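Local coordinates for protein phospho-furanose lactonase (Mycoplasma synoviae, PDB 3OVG) that hydrolyses phosphorylated furanose 1,4-lactones, among them D-xylono-1,4-lactone 5-phosphate and L-arabino-1,4-lactone 5-phosphate, using two zinc ions per subunit, at residues 127-131 and 132-136; 259-263 and 264-268; 317-320 and 321-325. All coordinates share one frame; numbering follows the deposited sequence.

Contact 1: residues 127-131 and 132-136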
loop_
_atom_site.group_PDB
_atom_site.type_symbol
_atom_site.label_atom_id
_atom_site.label_comp_id
_atom_site.label_asym_id
_atom_site.label_seq_id
_atom_site.Cartn_x
_atom_site.Cartn_y
_atom_site.Cartn_z
ATOM N N VAL A 127 -28.270 25.305 13.130
ATOM C CA VAL A 127 -29.630 25.831 13.323
ATOM C C VAL A 127 -30.289 26.315 12.019
ATOM O O VAL A 127 -31.450 26.004 11.768
ATOM C CB VAL A 127 -29.699 26.977 14.346
ATOM C CG1 VAL A 127 -31.155 27.430 14.507
ATOM C CG2 VAL A 127 -29.167 26.523 15.698
ATOM N N ALA A 128 -29.549 27.057 11.196
ATOM C CA ALA A 128 -30.068 27.537 9.912
ATOM C C ALA A 128 -30.560 26.370 9.065
ATOM O O ALA A 128 -31.564 26.477 8.363
ATOM C CB ALA A 128 -28.977 28.333 9.145
ATOM N N GLU A 129 -29.853 25.243 9.108
ATOM C CA GLU A 129 -30.276 24.110 8.285
ATOM C C GLU A 129 -31.580 23.496 8.793
ATOM O O GLU A 129 -32.400 23.053 8.003
ATOM C CB GLU A 129 -29.190 23.041 8.185
ATOM C CG GLU A 129 -27.961 23.502 7.407
ATOM C CD GLU A 129 -27.351 22.390 6.555
ATOM O OE1 GLU A 129 -26.964 21.306 7.096
ATOM O OE2 GLU A 129 -27.268 22.620 5.338
ATOM N N ILE A 130 -31.743 23.450 10.109
ATOM C CA ILE A 130 -32.973 22.953 10.742
ATOM C C ILE A 130 -34.165 23.938 10.526
ATOM O O ILE A 130 -35.290 23.522 10.256
ATOM C CB ILE A 130 -32.744 22.734 12.263
ATOM C CG1 ILE A 130 -31.659 21.676 12.539
ATOM C CG2 ILE A 130 -34.021 22.318 12.952
ATOM C CD1 ILE A 130 -32.094 20.221 12.205
ATOM N N GLU A 131 -33.902 25.247 10.619
ATOM C CA GLU A 131 -34.973 26.247 10.664
ATOM C C GLU A 131 -35.168 27.106 9.406
ATOM O O GLU A 131 -36.255 27.639 9.195
ATOM C CB GLU A 131 -34.858 27.141 11.933
ATOM C CG GLU A 131 -34.952 26.314 13.234
ATOM C CD GLU A 131 -35.076 27.147 14.501
ATOM O OE1 GLU A 131 -34.516 28.284 14.570
ATOM O OE2 GLU A 131 -35.707 26.616 15.444
ATOM N N GLU A 132 -34.155 27.249 8.569
ATOM C CA GLU A 132 -34.347 27.996 7.343
ATOM C C GLU A 132 -34.337 27.091 6.114
ATOM O O GLU A 132 -35.264 27.112 5.305
ATOM C CB GLU A 132 -33.283 29.082 7.226
ATOM C CG GLU A 132 -33.427 30.157 8.296
ATOM C CD GLU A 132 -32.268 31.126 8.262
ATOM O OE1 GLU A 132 -31.977 31.642 7.166
ATOM O OE2 GLU A 132 -31.641 31.354 9.313
ATOM N N GLY A 133 -33.276 26.307 5.980
ATOM C CA GLY A 133 -33.158 25.383 4.863
ATOM C C GLY A 133 -31.739 24.842 4.756
ATOM O O GLY A 133 -30.780 25.543 5.078
HETATM N N MSE A 134 -31.601 23.591 4.303
HETATM C CA MSE A 134 -30.277 23.050 4.030
HETATM C C MSE A 134 -29.567 23.773 2.894
HETATM O O MSE A 134 -30.169 24.093 1.878
HETATM C CB MSE A 134 -30.371 21.575 3.710
HETATM C CG MSE A 134 -30.697 20.769 4.959
HETATM SE SE MSE A 134 -31.004 18.887 4.497
HETATM C CE MSE A 134 -32.737 19.165 3.563
ATOM N N ASP A 135 -28.276 24.000 3.057
ATOM C CA ASP A 135 -27.452 24.517 1.947
ATOM C C ASP A 135 -27.383 23.462 0.828
ATOM O O ASP A 135 -26.941 22.312 1.049
ATOM C CB ASP A 135 -26.040 24.888 2.464
ATOM C CG ASP A 135 -25.113 25.441 1.367
ATOM O OD1 ASP A 135 -25.591 25.815 0.280
ATOM O OD2 ASP A 135 -23.894 25.485 1.607
ATOM N N GLU A 136 -27.832 23.825 -0.368
ATOM C CA GLU A 136 -27.702 22.920 -1.514
ATOM C C GLU A 136 -26.248 22.646 -1.844
ATOM O O GLU A 136 -25.961 21.665 -2.519
ATOM C CB GLU A 136 -28.405 23.474 -2.761
ATOM C CG GLU A 136 -29.917 23.541 -2.613
ATOM C CD GLU A 136 -30.607 24.187 -3.814
ATOM O OE1 GLU A 136 -29.899 24.694 -4.723
ATOM O OE2 GLU A 136 -31.864 24.174 -3.834
#
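Ala128 and Glu129, in the last turn of helix 119-131, hold the chain that leaves it through Glu132, Gly133 and Asp135: a helix C-terminus in a TIM-barrel hydrolase of the phosphotriesterase family. The carbonyl oxygen of Ala128 is gripped by two successive amides, Glu132 N at 2.7 Å and Gly133 N at 2.9 Å, the second lying closer to the carbonyl plane. Gly133, with a phi of 167°, is where the backbone abandons helical geometry, and its own O turns back to meet the CA of Glu129 at 3.5 Å in a nearly straight CA-H...O contact.

The tight part is built on the buried Glu129. Its chain bends at chi2 (-143°), which brings the carboxylate alongside the departing backbone. There the CG of Met134, a selenomethionine, lies 3.9 Å from Glu129 OE2, after which the Met134 side chain runs off toward Val78 of helix 78-88. The other carboxylate oxygen, Glu129 OE1, pairs with Arg76 and Thr99, so both oxygens are engaged and the negative charge is probably balanced inside the protein. Asp135 turns its carboxylate away from Glu129 to accept hydrogen bonds from the backbone amides of Tyr137, Lys145 and Tyr139.

On the solvent side the fit is much looser. Glu132 is exposed; its chain, extended beyond CG, runs back past Ala128, and OE2 comes no nearer to Ala128 than 4.0 Å from CB. Glu131 leads its carboxylate away from the turn to a salt bridge with Lys333. The buried side, by contrast, is closed by Asp135 N, which donates to the anti lone pair of Glu129 OE2 at 2.9 Å with an N-H...O angle of 152°.

Contact 2: residues 259-263 and 264-268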
loop_
_atom_site.group_PDB
_atom_site.type_symbol
_atom_site.label_atom_id
_atom_site.label_comp_id
_atom_site.label_asym_id
_atom_site.label_seq_id
_atom_site.Cartn_x
_atom_site.Cartn_y
_atom_site.Cartn_z
ATOM N N TYR A 259 -32.398 -9.998 24.748
ATOM C CA TYR A 259 -31.966 -9.737 26.119
ATOM C C TYR A 259 -32.507 -8.374 26.586
ATOM O O TYR A 259 -33.127 -8.264 27.654
ATOM C CB TYR A 259 -30.433 -9.828 26.243
ATOM C CG TYR A 259 -29.879 -9.387 27.590
ATOM C CD1 TYR A 259 -29.815 -10.282 28.676
ATOM C CD2 TYR A 259 -29.439 -8.084 27.792
ATOM C CE1 TYR A 259 -29.315 -9.878 29.925
ATOM C CE2 TYR A 259 -28.937 -7.667 29.062
ATOM C CZ TYR A 259 -28.886 -8.571 30.107
ATOM O OH TYR A 259 -28.403 -8.180 31.345
ATOM N N LEU A 260 -32.307 -7.344 25.767
ATOM C CA LEU A 260 -32.726 -6.002 26.138
ATOM C C LEU A 260 -34.247 -5.922 26.327
ATOM O O LEU A 260 -34.732 -5.234 27.238
ATOM C CB LEU A 260 -32.294 -4.989 25.081
ATOM C CG LEU A 260 -30.795 -4.806 24.964
ATOM C CD1 LEU A 260 -30.473 -3.777 23.847
ATOM C CD2 LEU A 260 -30.241 -4.347 26.321
ATOM N N VAL A 261 -34.994 -6.602 25.460
ATOM C CA VAL A 261 -36.452 -6.613 25.584
ATOM C C VAL A 261 -36.857 -7.327 26.878
ATOM O O VAL A 261 -37.697 -6.834 27.625
ATOM C CB VAL A 261 -37.163 -7.224 24.311
ATOM C CG1 VAL A 261 -38.660 -7.377 24.525
ATOM C CG2 VAL A 261 -36.921 -6.336 23.088
ATOM N N ASP A 262 -36.248 -8.473 27.154
ATOM C CA ASP A 262 -36.546 -9.191 28.402
ATOM C C ASP A 262 -36.241 -8.327 29.660
ATOM O O ASP A 262 -36.922 -8.431 30.682
ATOM C CB ASP A 262 -35.767 -10.506 28.450
ATOM C CG ASP A 262 -36.320 -11.563 27.465
ATOM O OD1 ASP A 262 -37.318 -11.274 26.765
ATOM O OD2 ASP A 262 -35.760 -12.689 27.404
ATOM N N LYS A 263 -35.221 -7.475 29.571
ATOM C CA LYS A 263 -34.875 -6.580 30.671
ATOM C C LYS A 263 -35.781 -5.365 30.724
ATOM O O LYS A 263 -35.627 -4.510 31.604
ATOM C CB LYS A 263 -33.409 -6.144 30.585
ATOM C CG LYS A 263 -32.433 -7.294 30.623
ATOM C CD LYS A 263 -32.576 -8.185 31.898
ATOM C CE LYS A 263 -31.659 -7.727 33.035
ATOM N NZ LYS A 263 -31.177 -8.897 33.884
ATOM N N GLY A 264 -36.735 -5.287 29.792
ATOM C CA GLY A 264 -37.770 -4.266 29.865
ATOM C C GLY A 264 -37.364 -2.987 29.165
ATOM O O GLY A 264 -37.925 -1.925 29.395
ATOM N N LEU A 265 -36.416 -3.116 28.251
ATOM C CA LEU A 265 -35.841 -1.946 27.602
ATOM C C LEU A 265 -36.327 -1.754 26.161
ATOM O O LEU A 265 -35.693 -1.016 25.372
ATOM C CB LEU A 265 -34.301 -2.058 27.669
ATOM C CG LEU A 265 -33.668 -2.201 29.077
ATOM C CD1 LEU A 265 -32.120 -2.128 29.031
ATOM C CD2 LEU A 265 -34.200 -1.101 30.019
ATOM N N GLN A 266 -37.435 -2.393 25.795
ATOM C CA GLN A 266 -37.884 -2.342 24.398
ATOM C C GLN A 266 -38.216 -0.940 23.854
ATOM O O GLN A 266 -38.245 -0.727 22.636
ATOM C CB GLN A 266 -39.099 -3.231 24.175
ATOM C CG GLN A 266 -40.382 -2.704 24.826
ATOM C CD GLN A 266 -41.436 -3.776 24.845
ATOM O OE1 GLN A 266 -41.245 -4.817 25.479
ATOM N NE2 GLN A 266 -42.531 -3.562 24.104
ATOM N N LYS A 267 -38.490 0.011 24.727
ATOM C CA LYS A 267 -38.749 1.376 24.257
ATOM C C LYS A 267 -37.476 2.160 23.878
ATOM O O LYS A 267 -37.572 3.294 23.405
ATOM C CB LYS A 267 -39.510 2.158 25.322
ATOM C CG LYS A 267 -40.884 1.569 25.697
ATOM C CD LYS A 267 -41.990 2.061 24.767
ATOM C CE LYS A 267 -43.348 1.449 25.164
ATOM N NZ LYS A 267 -44.379 1.831 24.153
ATOM N N HIS A 268 -36.304 1.554 24.072
ATOM C CA HIS A 268 -35.018 2.220 23.845
ATOM C C HIS A 268 -34.207 1.668 22.683
ATOM O O HIS A 268 -32.986 1.805 22.662
ATOM C CB HIS A 268 -34.211 2.182 25.127
ATOM C CG HIS A 268 -34.846 2.982 26.204
ATOM N ND1 HIS A 268 -34.497 4.292 26.457
ATOM C CD2 HIS A 268 -35.868 2.688 27.046
ATOM C CE1 HIS A 268 -35.258 4.760 27.433
ATOM N NE2 HIS A 268 -36.094 3.805 27.809
#
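Leu260 and Val261, near the end of helix 250-262, offer their carbonyl oxygens to the amides of Leu265 and Gly264. Leu265 N donates to Leu260 O at 2.9 Å, moderately tilted from the carbonyl plane. The bond from Gly264 N to Val261 O is short, 2.8 Å, but bent at the acceptor: the donor stands 63° out of the carbonyl plane, off the lone pairs. Farther along, Gln266 NE2 and Lys267 NZ reach the carboxylate of Asp318 in helix 313-327, tying the loop after the turn to that helix.

Two bonds folded back into the last turn, with Gly264 at a positive phi of 89°, make a Schellman motif. It stops the helix and steers the chain toward strand 269-271 of the barrel.

Outside this backbone knot the leucines meet on the buried side, where Leu260 CD2 and Leu265 CD1 are 4.0 Å apart and the two side chains pass at a slant; Leu260 also touches Tyr226 of helix 223-233. Val261 lies across Gln266: its CG2 is 3.9 Å from Gln266 CB, while CG1 approaches OE1. With CG set between the backbone N and the carbonyl carbon (chi1 71°), the chain of Gln266 rises past this valine before its amide turns to Asp318. On the solvent side, within the helix end itself, Lys263 CG sits 3.8 Å above the ring plane of Tyr259, offset from its centre.

Contact 3: residues 317-320 and 321-325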
loop_
_atom_site.group_PDB
_atom_site.type_symbol
_atom_site.label_atom_id
_atom_site.label_comp_id
_atom_site.label_asym_id
_atom_site.label_seq_id
_atom_site.Cartn_x
_atom_site.Cartn_y
_atom_site.Cartn_z
ATOM N N PHE A 317 -43.126 -3.699 17.256
ATOM C CA PHE A 317 -43.908 -2.490 16.972
ATOM C C PHE A 317 -43.291 -1.223 17.593
ATOM O O PHE A 317 -43.230 -0.175 16.937
ATOM C CB PHE A 317 -45.388 -2.612 17.422
ATOM C CG PHE A 317 -46.282 -1.534 16.841
ATOM C CD1 PHE A 317 -46.751 -1.632 15.543
ATOM C CD2 PHE A 317 -46.606 -0.411 17.574
ATOM C CE1 PHE A 317 -47.567 -0.637 14.992
ATOM C CE2 PHE A 317 -47.407 0.605 17.031
ATOM C CZ PHE A 317 -47.895 0.478 15.735
ATOM N N ASP A 318 -42.898 -1.315 18.860
ATOM C CA ASP A 318 -42.204 -0.222 19.511
ATOM C C ASP A 318 -40.929 0.106 18.752
ATOM O O ASP A 318 -40.662 1.276 18.472
ATOM C CB ASP A 318 -41.837 -0.566 20.949
ATOM C CG ASP A 318 -43.039 -0.539 21.881
ATOM O OD1 ASP A 318 -44.061 0.096 21.552
ATOM O OD2 ASP A 318 -42.928 -1.133 22.954
ATOM N N ILE A 319 -40.155 -0.918 18.412
ATOM C CA ILE A 319 -38.889 -0.703 17.714
ATOM C C ILE A 319 -39.022 0.026 16.356
ATOM O O ILE A 319 -38.232 0.910 16.033
ATOM C CB ILE A 319 -38.137 -2.019 17.520
ATOM C CG1 ILE A 319 -37.583 -2.510 18.857
ATOM C CG2 ILE A 319 -37.018 -1.827 16.525
ATOM C CD1 ILE A 319 -37.082 -3.971 18.818
ATOM N N LEU A 320 -40.013 -0.356 15.562
ATOM C CA LEU A 320 -40.176 0.188 14.220
ATOM C C LEU A 320 -41.043 1.455 14.188
ATOM O O LEU A 320 -40.867 2.285 13.299
ATOM C CB LEU A 320 -40.787 -0.866 13.266
ATOM C CG LEU A 320 -40.004 -2.172 13.033
ATOM C CD1 LEU A 320 -40.840 -3.154 12.265
ATOM C CD2 LEU A 320 -38.701 -1.880 12.278
ATOM N N VAL A 321 -42.004 1.572 15.112
ATOM C CA VAL A 321 -43.048 2.613 15.012
ATOM C C VAL A 321 -43.108 3.560 16.193
ATOM O O VAL A 321 -42.972 4.767 16.024
ATOM C CB VAL A 321 -44.441 1.987 14.816
ATOM C CG1 VAL A 321 -45.497 3.066 14.611
ATOM C CG2 VAL A 321 -44.406 1.066 13.640
ATOM N N ASN A 322 -43.321 3.006 17.384
ATOM C CA ASN A 322 -43.444 3.803 18.606
ATOM C C ASN A 322 -42.172 4.537 19.076
ATOM O O ASN A 322 -42.220 5.719 19.450
ATOM C CB ASN A 322 -44.052 2.978 19.761
ATOM C CG ASN A 322 -45.543 2.684 19.556
ATOM O OD1 ASN A 322 -46.265 3.475 18.952
ATOM N ND2 ASN A 322 -45.999 1.533 20.046
ATOM N N ASN A 323 -41.038 3.852 19.047
ATOM C CA ASN A 323 -39.791 4.470 19.486
ATOM C C ASN A 323 -39.384 5.604 18.536
ATOM O O ASN A 323 -39.046 6.702 18.980
ATOM C CB ASN A 323 -38.699 3.418 19.650
ATOM C CG ASN A 323 -39.082 2.327 20.674
ATOM O OD1 ASN A 323 -38.399 1.287 20.791
ATOM N ND2 ASN A 323 -40.170 2.549 21.395
ATOM N N PRO A 324 -39.461 5.366 17.219
ATOM C CA PRO A 324 -39.108 6.496 16.341
ATOM C C PRO A 324 -40.083 7.680 16.431
ATOM O O PRO A 324 -39.674 8.845 16.253
ATOM C CB PRO A 324 -39.117 5.879 14.937
ATOM C CG PRO A 324 -38.973 4.397 15.156
ATOM C CD PRO A 324 -39.676 4.114 16.474
ATOM N N LYS A 325 -41.357 7.381 16.705
ATOM C CA LYS A 325 -42.369 8.406 16.880
ATOM C C LYS A 325 -41.984 9.310 18.052
ATOM O O LYS A 325 -42.156 10.546 18.008
ATOM C CB LYS A 325 -43.747 7.754 17.100
ATOM C CG LYS A 325 -44.869 8.714 17.380
ATOM C CD LYS A 325 -46.217 8.157 16.842
ATOM C CE LYS A 325 -46.894 7.209 17.800
ATOM N NZ LYS A 325 -47.926 7.930 18.639
#
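Phe317 O takes bonds from both Val321 N, at 2.8 Å, and Asn322 N, at 3.2 Å, the two amides arriving from opposite faces of its carbonyl plane. One residue on, Asn323 N reaches Asp318 O at 2.7 Å, in the carbonyl plane. The bonds of Asn322 N and Asn323 N, each reaching five residues back, form a pi-type widening in helix 313-327, just ahead of the kink at Pro324, whose ring nitrogen has no hydrogen to give the turn before. The proline instead packs its CG 3.4 Å from Leu320 O.

On the outer side, the Phe317 ring is covered on one face by Val321: CB stands 3.9 Å from the ring centroid and almost on the normal, a CH-pi contact. Phe317 CG lies anti to the backbone N (chi1 -166°), which carries the ring forward, over Val321 of the following turn. At the ring edge, in its plane, lies Asn322 ND2, the amide turned 75° against the ring. The same nitrogen donates to Asp318 OD1 at 2.8 Å, in a straight bond that meets the oxygen nearly along its C-O axis.

Inward, Ile319 rests on strand 269-271 and Leu320 on strand 22-25, so the widened turn spans the closure between the last and first barrel strands. Asp318 is buried, yet Asn322, Gln266 and Lys267 all serve its carboxylate, which would probably favour the charged form.

Contacts 1 and 2 both finish a helix with a glycine and return the chain through backbone bonds, whereas contact 3 lies inside a helix and widens it. Contacts 1 and 3 are mostly buried; contact 2 is half surface. Contact 1 stands apart, its centre 36 Å from that of contact 2 and across the chain's centre from it. Its buried carboxylate holds the departing chain and pairs with an arginine, whereas that of contact 3 receives polar groups from contact 2, and the two contacts meet there. Together contacts 2 and 3 join helices 250-262 and 313-327 beside strand 269-271, contact 3 being the one nearer the zinc site.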